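Local coordinates for protein tRNA (adenine(22)-N(1))-methyltransferase (Bacillus subtilis, PDB 6Q56) that catalyses the S-adenosyl-L-methionine-dependent methylation of adenosine 22 in tRNA at N1, giving N(1)-methyladenosine, at residues A[22-27]-A[89-94]. The protein carries 2 engineered substitutions. Residues are numbered along the deposited sequence; the frame is centred on the assembly and turned at random.
Sequences VMADIG and DAITIA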
loop_
_atom_site.group_PDB
_atom_site.type_symbol
_atom_site.label_atom_id
_atom_site.label_comp_id
_atom_site.label_asym_id
_atom_site.label_seq_id
_atom_site.Cartn_x
_atom_site.Cartn_y
_atom_site.Cartn_z
ATOM N N VAL A 22 10.003 -12.776 9.577
ATOM C CA VAL A 22 11.029 -12.609 8.579
ATOM C C VAL A 22 10.291 -11.750 7.573
ATOM O O VAL A 22 9.260 -12.152 7.057
ATOM C CB VAL A 22 11.464 -13.921 7.935
ATOM C CG1 VAL A 22 12.354 -13.638 6.749
ATOM C CG2 VAL A 22 12.179 -14.786 8.945
ATOM N N MET A 23 10.803 -10.560 7.316
ATOM C CA MET A 23 10.151 -9.643 6.408
ATOM C C MET A 23 10.922 -9.404 5.137
ATOM O O MET A 23 12.139 -9.485 5.110
ATOM C CB MET A 23 9.993 -8.299 7.094
ATOM C CG MET A 23 11.288 -7.826 7.710
ATOM S SD MET A 23 11.358 -6.062 7.984
ATOM C CE MET A 23 10.851 -5.488 6.375
ATOM N N ALA A 24 10.182 -9.092 4.090
ATOM C CA ALA A 24 10.759 -8.781 2.808
ATOM C C ALA A 24 10.267 -7.403 2.445
ATOM O O ALA A 24 9.076 -7.170 2.338
ATOM C CB ALA A 24 10.351 -9.790 1.761
ATOM N N ASP A 25 11.201 -6.488 2.264
ATOM C CA ASP A 25 10.883 -5.127 1.898
ATOM C C ASP A 25 11.192 -4.973 0.425
ATOM O O ASP A 25 12.342 -4.979 0.020
ATOM C CB ASP A 25 11.691 -4.139 2.729
ATOM C CG ASP A 25 11.238 -2.707 2.538
ATOM O OD1 ASP A 25 10.119 -2.496 2.051
ATOM O OD2 ASP A 25 12.006 -1.800 2.886
ATOM N N ILE A 26 10.145 -4.849 -0.371
ATOM C CA ILE A 26 10.279 -4.708 -1.801
ATOM C C ILE A 26 10.528 -3.251 -2.161
ATOM O O ILE A 26 9.829 -2.363 -1.694
ATOM C CB ILE A 26 9.021 -5.226 -2.501
ATOM C CG1 ILE A 26 8.590 -6.547 -1.871
ATOM C CG2 ILE A 26 9.261 -5.383 -3.989
ATOM C CD1 ILE A 26 9.654 -7.616 -1.890
ATOM N N GLY A 27 11.543 -3.021 -2.980
ATOM C CA GLY A 27 11.913 -1.685 -3.392
ATOM C C GLY A 27 12.335 -0.906 -2.170
ATOM O O GLY A 27 12.021 0.259 -2.030
ATOM N N ASP A 89 7.593 -13.981 6.294
ATOM C CA ASP A 89 6.334 -14.057 7.007
ATOM C C ASP A 89 5.553 -12.755 6.906
ATOM O O ASP A 89 4.383 -12.689 7.237
ATOM C CB ASP A 89 6.608 -14.380 8.463
ATOM C CG ASP A 89 7.230 -15.733 8.633
ATOM O OD1 ASP A 89 6.715 -16.685 8.025
ATOM O OD2 ASP A 89 8.235 -15.842 9.358
ATOM N N ALA A 90 6.231 -11.724 6.444
ATOM C CA ALA A 90 5.624 -10.424 6.273
ATOM C C ALA A 90 6.259 -9.783 5.066
ATOM O O ALA A 90 7.438 -9.949 4.825
ATOM C CB ALA A 90 5.837 -9.568 7.500
ATOM N N ILE A 91 5.471 -9.049 4.308
ATOM C CA ILE A 91 5.989 -8.392 3.138
ATOM C C ILE A 91 5.577 -6.940 3.131
ATOM O O ILE A 91 4.409 -6.614 3.231
ATOM C CB ILE A 91 5.507 -9.072 1.857
ATOM C CG1 ILE A 91 5.932 -10.536 1.862
ATOM C CG2 ILE A 91 6.060 -8.355 0.645
ATOM C CD1 ILE A 91 5.741 -11.217 0.540
ATOM N N THR A 92 6.567 -6.075 3.010
ATOM C CA THR A 92 6.330 -4.650 2.975
ATOM C C THR A 92 6.648 -4.088 1.603
ATOM O O THR A 92 7.700 -4.346 1.043
ATOM C CB THR A 92 7.180 -3.907 4.021
ATOM O OG1 THR A 92 8.553 -4.281 3.885
ATOM C CG2 THR A 92 6.727 -4.233 5.410
ATOM N N ILE A 93 5.719 -3.305 1.081
ATOM C CA ILE A 93 5.877 -2.645 -0.200
ATOM C C ILE A 93 5.360 -1.230 -0.012
ATOM O O ILE A 93 4.171 -1.021 0.164
ATOM C CB ILE A 93 5.092 -3.334 -1.320
ATOM C CG1 ILE A 93 5.195 -4.854 -1.208
ATOM C CG2 ILE A 93 5.602 -2.864 -2.666
ATOM C CD1 ILE A 93 4.414 -5.598 -2.265
ATOM N N ALA A 94 6.265 -0.264 -0.037
ATOM C CA ALA A 94 5.901 1.123 0.171
ATOM C C ALA A 94 6.621 2.095 -0.750
ATOM O O ALA A 94 7.569 1.743 -1.423
ATOM C CB ALA A 94 6.165 1.494 1.615
HETATM O O HOH W 1 9.068 -0.708 0.070
HETATM O O HOH W 2 10.006 1.614 -0.085
#
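Asp25 faces Thr92 across two neighbouring parallel strands. Its CB lies 3.3 Å from Thr92 OG1; CG, anti to the backbone N (chi1 -171°), stays 3.4 Å from Thr92 OG1 and puts OD1 beside that hydroxyl. From there OD1 accepts a hydrogen bond from Thr92 OG1 at 3.0 Å, which arrives from above the carboxylate plane. A water between Asp25 OD1 and Ala94 N bridges the strands where they splay apart, while OD2 bonds to Ser28 OG, just after Gly27. Without the carboxylate, as with an alanine in its place, the Thr92 hydroxyl and Ser28 OG would probably lose their shared partner, and the bridging water one of its contacts. The backbones pair in parallel register: Thr92 N donates to Ala24 O (2.8 Å) and Ile26 N donates to Thr92 O (2.9 Å). Val22 O takes both Asp89 N and Ala90 N where the pairing begins. On the face of Ala24, Ile26 CG1 packs against Ile93 CG1 (3.9 Å) and Ile91 CG2. These are central strands of the Rossmann-like methyltransferase sheet, flanked by strands 43-50 and 117-122, with helix 32-39 lying over Met23, Asp25 and Thr92.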